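Local coordinates for dihydroorotase (Saccharomyces cerevisiae S288C, PDB 6L0A), which catalyses the reversible, zinc-dependent interconversion of N-carbamoyl-L-aspartate and dihydroorotate, the third step of de novo pyrimidine biosynthesis, at residues Ile40-Gln45 and Ser73-Lys78; Arg53-Lys58 and Gln91-Gly96. All blocks are in the same frame, centred on the assembly; numbering follows the deposited sequence.

Contact 1 and contact 2 have centres 11 Å apart, and their segments alternate along the chain. Contact 1 joins two loops that follow strands 37-40 and 69-71; all its touching residues are buried, and Asn43 in it hydrogen-bonds the malate. Contact 2 lies farther out, about 18 Å from the centre of the chain against 13 Å, where helix 51-64 meets the loop after helix 82-90, away from the zinc and malate sites. Contact 1 combines a direct hydroxyl-to-carbonyl bond, one water and proline-tyrosine packing; contact 2, partly buried, has no direct hydrogen bond and relies on methyl groups and two waters. They meet where Phe74 N lies 3.1 Å from Gly96 O, a probable hydrogen bond.

Contact 1 of 2, residues Ile40-Gln45 and Ser73-Lys78; sequences IMPNLQ and SFYLSK. With LMR ((2S)-2-hydroxybutanedioic acid), chain M.
Ser73 and Ile40 supply the direct polar link: Ser73 OG donates to Ile40 O over 2.8 Å. The hydroxyl lies in the carbonyl plane, with a C=O...donor angle of 146°. It sits between its own backbone N and carbonyl carbon and is turned toward the 40-45 loop. The same Ile40 O also accepts a bond from a water, which in turn accepts one from Ser73 N at 2.9 Å. Ile40 O, in a buried residue, thus accepts two bonds, from the Ser73 hydroxyl and from the water.

Packing across the contact centres on the Pro42 ring. Its CD lies beside the hydroxyl oxygen, 3.2 Å from Ser73 OG, and its CG makes the apolar contact, 3.7 Å from Tyr75 CB, so the proline spans the step from one residue to the other. Tyr75 CG stands anti to the backbone N (chi1 -178°), which carries the ring alongside Asn43; there Asn43 CB meets the ring edge in plane, 3.8 Å from Tyr75 CE2. The phenol OH is hydrogen-bonded to the backbone O of Asn107.

The ligand contact belongs to Asn43, whose ND2 donates to malate O4B at 2.9 Å with a nearly straight N-H...O angle of 172°. A second bond, from ND2 to Thr106 O, helps to fix the amide's rotation, while Asn43 itself centres an inverse gamma turn. Loops leaving the C-terminal ends of strands 37-40 and 69-71 thus pack together beside the zinc centre, the arrangement characteristic of an amidohydrolase TIM-barrel active site, with Asn43 lining the ligand pocket.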
ATOM      1  N   ILE C  40      19.153 -10.437  17.787  1.00 12.11           N
ATOM      2  CA  ILE C  40      19.638 -10.236  16.421  1.00 12.28           C
ATOM      3  C   ILE C  40      18.990 -11.247  15.485  1.00 13.34           C
ATOM      4  O   ILE C  40      19.139 -12.462  15.661  1.00 10.94           O
ATOM      5  CB  ILE C  40      21.169 -10.356  16.356  1.00 12.45           C
ATOM      6  CG1 ILE C  40      21.815  -9.318  17.277  1.00 12.18           C
ATOM      7  CG2 ILE C  40      21.681 -10.233  14.922  1.00 13.41           C
ATOM      8  CD1 ILE C  40      21.597  -7.853  16.813  1.00 13.13           C
ATOM      9  N   MET C  41      18.323 -10.753  14.451  1.00 11.69           N
ATOM     10  CA  MET C  41      17.602 -11.650  13.559  1.00 11.78           C
ATOM     11  C   MET C  41      18.549 -12.300  12.547  1.00 13.03           C
ATOM     12  O   MET C  41      19.626 -11.771  12.254  1.00 13.13           O
ATOM     13  CB  MET C  41      16.486 -10.882  12.861  1.00 13.72           C
ATOM     14  CG  MET C  41      15.318 -10.542  13.819  1.00 14.21           C
ATOM     15  SD  MET C  41      14.566 -12.032  14.488  1.00 19.38           S
ATOM     16  CE  MET C  41      13.587 -11.455  15.881  1.00 22.83           C
ATOM     17  N   PRO C  42      18.158 -13.457  11.981  1.00 12.55           N
ATOM     18  CA  PRO C  42      19.128 -14.274  11.237  1.00 12.29           C
ATOM     19  C   PRO C  42      18.944 -14.335   9.722  1.00 11.88           C
ATOM     20  O   PRO C  42      19.512 -15.219   9.070  1.00 13.39           O
ATOM     21  CB  PRO C  42      18.901 -15.660  11.845  1.00 12.30           C
ATOM     22  CG  PRO C  42      17.412 -15.705  11.999  1.00 12.15           C
ATOM     23  CD  PRO C  42      16.996 -14.268  12.389  1.00 12.20           C
ATOM     24  N   ASN C  43      18.136 -13.454   9.140  1.00 12.33           N
ATOM     25  CA  ASN C  43      17.808 -13.570   7.718  1.00 10.33           C
ATOM     26  C   ASN C  43      18.891 -12.891   6.870  1.00 13.39           C
ATOM     27  O   ASN C  43      18.656 -11.977   6.082  1.00 12.87           O
ATOM     28  CB  ASN C  43      16.415 -13.007   7.444  1.00 12.79           C
ATOM     29  CG  ASN C  43      16.299 -11.537   7.770  1.00 13.10           C
ATOM     30  OD1 ASN C  43      17.035 -11.013   8.616  1.00 14.13           O
ATOM     31  ND2 ASN C  43      15.367 -10.848   7.094  1.00 12.71           N
ATOM     32  N   LEU C  44      20.119 -13.383   7.056  1.00 14.15           N
ATOM     33  CA  LEU C  44      21.234 -13.017   6.201  1.00 19.05           C
ATOM     34  C   LEU C  44      21.187 -13.821   4.899  1.00 16.47           C
ATOM     35  O   LEU C  44      20.318 -14.682   4.687  1.00 15.43           O
ATOM     36  CB  LEU C  44      22.556 -13.254   6.930  1.00 15.72           C
ATOM     37  CG  LEU C  44      22.712 -12.647   8.331  1.00 19.35           C
ATOM     38  CD1 LEU C  44      24.135 -12.817   8.858  1.00 17.67           C
ATOM     39  CD2 LEU C  44      22.345 -11.193   8.313  1.00 17.58           C
ATOM     40  N   GLN C  45      22.144 -13.524   4.018  1.00 16.34           N
ATOM     41  CA  GLN C  45      22.399 -14.294   2.805  1.00 18.24           C
ATOM     42  C   GLN C  45      23.794 -14.898   2.909  1.00 17.67           C
ATOM     43  O   GLN C  45      24.786 -14.157   2.838  1.00 21.48           O
ATOM     44  CB  GLN C  45      22.300 -13.416   1.557  1.00 18.00           C
ATOM     45  CG  GLN C  45      20.907 -12.883   1.244  1.00 19.25           C
ATOM     46  CD  GLN C  45      20.847 -12.233  -0.133  1.00 22.31           C
ATOM     47  OE1 GLN C  45      21.751 -12.410  -0.957  1.00 25.09           O
ATOM     48  NE2 GLN C  45      19.786 -11.479  -0.388  1.00 21.42           N
ATOM     49  N   SER C  73      20.160 -15.733  17.146  1.00 13.28           N
ATOM     50  CA  SER C  73      19.145 -16.680  16.709  1.00 11.61           C
ATOM     51  C   SER C  73      19.612 -17.462  15.485  1.00 13.26           C
ATOM     52  O   SER C  73      20.498 -17.045  14.734  1.00 14.18           O
ATOM     53  CB  SER C  73      17.821 -15.978  16.354  1.00 13.56           C
ATOM     54  OG  SER C  73      18.042 -15.042  15.304  1.00 12.26           O
ATOM     55  N   PHE C  74      18.982 -18.621  15.308  1.00 13.95           N
ATOM     56  CA  PHE C  74      19.009 -19.364  14.061  1.00 12.52           C
ATOM     57  C   PHE C  74      17.779 -19.026  13.218  1.00 12.78           C
ATOM     58  O   PHE C  74      16.719 -18.661  13.732  1.00 16.00           O
ATOM     59  CB  PHE C  74      19.015 -20.880  14.317  1.00 15.32           C
ATOM     60  CG  PHE C  74      20.374 -21.462  14.636  1.00 14.26           C
ATOM     61  CD1 PHE C  74      21.543 -20.854  14.192  1.00 17.28           C
ATOM     62  CD2 PHE C  74      20.466 -22.648  15.345  1.00 20.32           C
ATOM     63  CE1 PHE C  74      22.791 -21.418  14.473  1.00 19.78           C
ATOM     64  CE2 PHE C  74      21.696 -23.216  15.641  1.00 21.44           C
ATOM     65  CZ  PHE C  74      22.862 -22.606  15.204  1.00 20.54           C
ATOM     66  N   TYR C  75      17.931 -19.195  11.913  1.00 11.72           N
ATOM     67  CA  TYR C  75      16.843 -19.093  10.945  1.00 12.52           C
ATOM     68  C   TYR C  75      16.215 -20.471  10.770  1.00 14.93           C
ATOM     69  O   TYR C  75      16.931 -21.459  10.587  1.00 16.61           O
ATOM     70  CB  TYR C  75      17.454 -18.579   9.646  1.00 13.85           C
ATOM     71  CG  TYR C  75      16.605 -18.301   8.436  1.00 13.19           C
ATOM     72  CD1 TYR C  75      16.106 -19.335   7.648  1.00 16.32           C
ATOM     73  CD2 TYR C  75      16.395 -16.991   8.018  1.00 13.04           C
ATOM     74  CE1 TYR C  75      15.379 -19.058   6.492  1.00 17.50           C
ATOM     75  CE2 TYR C  75      15.677 -16.708   6.868  1.00 12.17           C
ATOM     76  CZ  TYR C  75      15.169 -17.741   6.116  1.00 15.55           C
ATOM     77  OH  TYR C  75      14.464 -17.450   4.971  1.00 14.97           O
ATOM     78  N   LEU C  76      14.887 -20.553  10.843  1.00 13.28           N
ATOM     79  CA  LEU C  76      14.231 -21.863  10.745  1.00 14.38           C
ATOM     80  C   LEU C  76      14.283 -22.336   9.295  1.00 20.20           C
ATOM     81  O   LEU C  76      13.525 -21.865   8.443  1.00 17.52           O
ATOM     82  CB  LEU C  76      12.796 -21.795  11.264  1.00 14.87           C
ATOM     83  CG  LEU C  76      12.079 -23.159  11.406  1.00 17.50           C
ATOM     84  CD1 LEU C  76      12.773 -24.007  12.442  1.00 17.91           C
ATOM     85  CD2 LEU C  76      10.610 -22.998  11.788  1.00 17.72           C
ATOM     86  N   SER C  77      15.172 -23.278   8.998  1.00 25.94           N
ATOM     87  CA  SER C  77      15.395 -23.669   7.611  1.00 25.16           C
ATOM     88  C   SER C  77      15.370 -25.182   7.464  1.00 23.51           C
ATOM     89  O   SER C  77      15.434 -25.929   8.442  1.00 23.92           O
ATOM     90  CB  SER C  77      16.719 -23.119   7.059  1.00 27.01           C
ATOM     91  OG  SER C  77      17.794 -24.015   7.260  1.00 30.85           O
ATOM     92  N   LYS C  78      15.251 -25.607   6.205  1.00 28.43           N
ATOM     93  CA  LYS C  78      15.294 -27.029   5.880  1.00 32.74           C
ATOM     94  C   LYS C  78      16.530 -27.725   6.423  1.00 32.47           C
ATOM     95  O   LYS C  78      16.464 -28.924   6.718  1.00 34.16           O
ATOM     96  CB  LYS C  78      15.289 -27.192   4.347  1.00 31.00           C
ATOM     97  CG  LYS C  78      13.997 -26.863   3.644  1.00 38.00           C
ATOM     98  CD  LYS C  78      14.209 -27.016   2.146  1.00 39.09           C
ATOM     99  CE  LYS C  78      14.199 -25.670   1.480  1.00 34.74           C
ATOM    100  NZ  LYS C  78      12.931 -24.974   1.812  1.00 39.62           N
TER
HETATM  101  C1  LMR M 403      10.796  -8.205   8.168  1.00 29.84           C
HETATM  102  O1A LMR M 403      10.901  -8.247   9.423  1.00 25.15           O
HETATM  103  O1B LMR M 403       9.744  -8.665   7.677  1.00 19.55           O
HETATM  104  C2  LMR M 403      11.896  -7.633   7.243  1.00 23.39           C
HETATM  105  O2  LMR M 403      11.530  -6.502   6.476  1.00 22.49           O
HETATM  106  C3  LMR M 403      13.019  -7.079   8.056  1.00 30.64           C
HETATM  107  C4  LMR M 403      14.135  -7.151   7.040  1.00 17.56           C
HETATM  108  O4A LMR M 403      14.160  -6.417   5.992  1.00 14.00           O
HETATM  109  O4B LMR M 403      14.994  -7.997   7.319  1.00 17.06           O
HETATM  110  O   HOH W   1      21.408 -14.309  14.900  1.00 12.65           O

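Contact 2 of 2, residues Arg53-Lys58 and Gln91-Gly96; sequences RVIEYK and QHAIRG
Ala93 sets its one methyl against a shallow hollow on helix 51-64, lined by Leu51, Val54 and Ile55. Ala93 CB comes 4.0 Å from Val54 CG1 and 4.2 Å from Ile55 CG1, while the backbones come nearest at the CA atoms of Ile55 and Ala93. Together the segments bury 186 Å².

Val54 makes the main bump on the helix side. Both its methyls lie beside Ala93 O. CG1, between the backbone N and carbonyl carbon, also meets the alanine methyl, whereas CG2, anti to the backbone N, makes the closer approach to Ile94, 4.0 Å from Ile94 CG2. The Val54 and Ile94 side chains cross at about a right angle. At the more exposed margin, Ile55 CD1 approaches Gln91 OE1 to 4.2 Å, again with the side chains crossing almost perpendicularly.

No hydrogen bond runs directly between the segments, but two waters bridge them. One donates to Ala93 O at 2.7 Å and, weakly, to Val54 O. The other accepts from Lys58 NZ at 2.9 Å and donates to His92 O, a link served by the fully extended lysine chain. Positive phi at His92 (54°) belongs to the Schellman motif that ends helix 82-90 and turns the chain toward Ala93.

Leu51 adds to the helical side by touching both Gln91 and Ala93. Beyond Ile94, backbone bonds tie Arg95 to Met72 and Val133, placing the loop's end at Arg95 between Met72, just after strand 69-71, and Val133 of strand 133-136, with helix 51-64 packed against its beginning.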
ATOM      1  N   ARG C  53      28.812 -20.006  12.060  1.00 24.08           N
ATOM      2  CA  ARG C  53      28.357 -18.731  11.510  1.00 20.81           C
ATOM      3  C   ARG C  53      27.773 -17.826  12.596  1.00 17.12           C
ATOM      4  O   ARG C  53      28.060 -16.625  12.628  1.00 18.49           O
ATOM      5  CB  ARG C  53      27.325 -18.992  10.415  1.00 24.34           C
ATOM      6  CG  ARG C  53      26.880 -17.785   9.605  1.00 30.40           C
ATOM      7  CD  ARG C  53      26.561 -18.231   8.170  1.00 39.94           C
ATOM      8  NE  ARG C  53      25.737 -17.283   7.413  1.00 30.88           N
ATOM      9  CZ  ARG C  53      26.169 -16.086   7.041  1.00 28.49           C
ATOM     10  NH1 ARG C  53      27.398 -15.699   7.363  1.00 38.57           N
ATOM     11  NH2 ARG C  53      25.383 -15.273   6.356  1.00 24.10           N
ATOM     12  N   VAL C  54      26.952 -18.380  13.493  1.00 18.24           N
ATOM     13  CA  VAL C  54      26.334 -17.542  14.515  1.00 20.84           C
ATOM     14  C   VAL C  54      27.358 -17.100  15.547  1.00 18.52           C
ATOM     15  O   VAL C  54      27.247 -15.999  16.102  1.00 17.44           O
ATOM     16  CB  VAL C  54      25.141 -18.265  15.169  1.00 18.14           C
ATOM     17  CG1 VAL C  54      25.605 -19.322  16.163  1.00 19.72           C
ATOM     18  CG2 VAL C  54      24.208 -17.245  15.853  1.00 16.25           C
ATOM     19  N   ILE C  55      28.369 -17.932  15.824  1.00 19.69           N
ATOM     20  CA  ILE C  55      29.419 -17.534  16.755  1.00 20.21           C
ATOM     21  C   ILE C  55      30.255 -16.407  16.163  1.00 19.82           C
ATOM     22  O   ILE C  55      30.513 -15.395  16.823  1.00 23.16           O
ATOM     23  CB  ILE C  55      30.292 -18.744  17.134  1.00 21.27           C
ATOM     24  CG1 ILE C  55      29.524 -19.686  18.057  1.00 24.01           C
ATOM     25  CG2 ILE C  55      31.590 -18.274  17.821  1.00 28.32           C
ATOM     26  CD1 ILE C  55      30.202 -21.030  18.250  1.00 28.90           C
ATOM     27  N   GLU C  56      30.682 -16.557  14.902  1.00 20.83           N
ATOM     28  CA  GLU C  56      31.498 -15.517  14.286  1.00 23.85           C
ATOM     29  C   GLU C  56      30.698 -14.237  14.057  1.00 22.92           C
ATOM     30  O   GLU C  56      31.251 -13.139  14.175  1.00 20.08           O
ATOM     31  CB  GLU C  56      32.110 -16.023  12.976  1.00 23.96           C
ATOM     32  CG  GLU C  56      33.191 -17.088  13.177  1.00 33.09           C
ATOM     33  CD  GLU C  56      34.392 -16.582  13.987  1.00 44.72           C
ATOM     34  OE1 GLU C  56      34.652 -17.131  15.085  1.00 41.97           O
ATOM     35  OE2 GLU C  56      35.075 -15.642  13.524  1.00 41.38           O
ATOM     36  N   TYR C  57      29.400 -14.353  13.751  1.00 19.61           N
ATOM     37  CA  TYR C  57      28.561 -13.159  13.628  1.00 19.67           C
ATOM     38  C   TYR C  57      28.532 -12.384  14.939  1.00 18.67           C
ATOM     39  O   TYR C  57      28.756 -11.168  14.957  1.00 19.49           O
ATOM     40  CB  TYR C  57      27.140 -13.551  13.205  1.00 16.37           C
ATOM     41  CG  TYR C  57      26.248 -12.427  12.696  1.00 19.73           C
ATOM     42  CD1 TYR C  57      26.754 -11.374  11.933  1.00 20.05           C
ATOM     43  CD2 TYR C  57      24.883 -12.457  12.933  1.00 15.03           C
ATOM     44  CE1 TYR C  57      25.910 -10.369  11.445  1.00 20.00           C
ATOM     45  CE2 TYR C  57      24.041 -11.478  12.456  1.00 13.42           C
ATOM     46  CZ  TYR C  57      24.551 -10.433  11.718  1.00 13.95           C
ATOM     47  OH  TYR C  57      23.686  -9.475  11.257  1.00 15.33           O
ATOM     48  N   LYS C  58      28.268 -13.074  16.056  1.00 16.98           N
ATOM     49  CA  LYS C  58      28.252 -12.380  17.348  1.00 16.81           C
ATOM     50  C   LYS C  58      29.589 -11.705  17.628  1.00 22.24           C
ATOM     51  O   LYS C  58      29.629 -10.578  18.144  1.00 20.13           O
ATOM     52  CB  LYS C  58      27.904 -13.350  18.481  1.00 16.23           C
ATOM     53  CG  LYS C  58      27.669 -12.649  19.833  1.00 19.37           C
ATOM     54  CD  LYS C  58      27.248 -13.646  20.915  1.00 20.21           C
ATOM     55  CE  LYS C  58      27.037 -12.950  22.257  1.00 28.14           C
ATOM     56  NZ  LYS C  58      26.599 -13.895  23.329  1.00 30.73           N
ATOM     57  N   GLN C  91      25.956 -24.659  24.070  1.00 26.58           N
ATOM     58  CA  GLN C  91      27.069 -23.725  23.971  1.00 27.87           C
ATOM     59  C   GLN C  91      26.642 -22.271  24.151  1.00 25.77           C
ATOM     60  O   GLN C  91      27.480 -21.372  24.012  1.00 26.93           O
ATOM     61  CB  GLN C  91      27.777 -23.902  22.629  1.00 26.85           C
ATOM     62  CG  GLN C  91      28.447 -25.255  22.484  1.00 36.73           C
ATOM     63  CD  GLN C  91      29.262 -25.368  21.213  1.00 38.46           C
ATOM     64  OE1 GLN C  91      29.753 -24.370  20.685  1.00 38.75           O
ATOM     65  NE2 GLN C  91      29.408 -26.590  20.709  1.00 43.31           N
ATOM     66  N   HIS C  92      25.368 -22.030  24.473  1.00 29.42           N
ATOM     67  CA  HIS C  92      24.825 -20.684  24.654  1.00 28.93           C
ATOM     68  C   HIS C  92      25.099 -19.812  23.432  1.00 23.12           C
ATOM     69  O   HIS C  92      25.365 -18.614  23.540  1.00 25.66           O
ATOM     70  CB  HIS C  92      25.371 -20.039  25.931  1.00 25.89           C
ATOM     71  CG  HIS C  92      25.028 -20.806  27.170  1.00 32.77           C
ATOM     72  ND1 HIS C  92      25.880 -21.731  27.733  1.00 38.74           N
ATOM     73  CD2 HIS C  92      23.910 -20.810  27.933  1.00 34.04           C
ATOM     74  CE1 HIS C  92      25.308 -22.259  28.801  1.00 36.55           C
ATOM     75  NE2 HIS C  92      24.113 -21.715  28.946  1.00 37.07           N
ATOM     76  N   ALA C  93      25.028 -20.424  22.254  1.00 21.96           N
ATOM     77  CA  ALA C  93      25.298 -19.706  21.014  1.00 21.60           C
ATOM     78  C   ALA C  93      24.055 -19.052  20.432  1.00 23.21           C
ATOM     79  O   ALA C  93      24.185 -18.146  19.598  1.00 20.30           O
ATOM     80  CB  ALA C  93      25.910 -20.648  19.975  1.00 20.00           C
ATOM     81  N   ILE C  94      22.866 -19.493  20.845  1.00 16.91           N
ATOM     82  CA  ILE C  94      21.605 -18.902  20.415  1.00 19.79           C
ATOM     83  C   ILE C  94      20.645 -18.868  21.595  1.00 19.85           C
ATOM     84  O   ILE C  94      20.738 -19.678  22.526  1.00 20.46           O
ATOM     85  CB  ILE C  94      20.956 -19.674  19.248  1.00 19.66           C
ATOM     86  CG1 ILE C  94      20.603 -21.092  19.709  1.00 15.40           C
ATOM     87  CG2 ILE C  94      21.847 -19.669  17.997  1.00 17.07           C
ATOM     88  CD1 ILE C  94      19.742 -21.842  18.734  1.00 18.67           C
ATOM     89  N   ARG C  95      19.715 -17.920  21.542  1.00 15.18           N
ATOM     90  CA  ARG C  95      18.601 -17.823  22.472  1.00 15.57           C
ATOM     91  C   ARG C  95      17.271 -18.227  21.834  1.00 15.58           C
ATOM     92  O   ARG C  95      16.289 -18.445  22.557  1.00 14.72           O
ATOM     93  CB  ARG C  95      18.516 -16.386  23.021  1.00 18.87           C
ATOM     94  CG  ARG C  95      17.513 -16.127  24.140  1.00 25.77           C
ATOM     95  CD  ARG C  95      17.933 -16.726  25.487  1.00 31.57           C
ATOM     96  NE  ARG C  95      19.311 -16.417  25.836  1.00 36.70           N
ATOM     97  CZ  ARG C  95      19.687 -15.761  26.930  1.00 27.32           C
ATOM     98  NH1 ARG C  95      18.799 -15.330  27.821  1.00 31.61           N
ATOM     99  NH2 ARG C  95      20.970 -15.538  27.133  1.00 36.20           N
ATOM    100  N   GLY C  96      17.221 -18.365  20.512  1.00 14.38           N
ATOM    101  CA  GLY C  96      15.978 -18.753  19.865  1.00 15.03           C
ATOM    102  C   GLY C  96      16.163 -19.028  18.387  1.00 13.66           C
ATOM    103  O   GLY C  96      17.274 -18.983  17.847  1.00 14.22           O
TER
HETATM  104  O   HOH W   2      26.523 -16.885  19.120  1.00 18.41           O
HETATM  105  O   HOH W   3      25.433 -16.271  22.089  1.00 25.64           O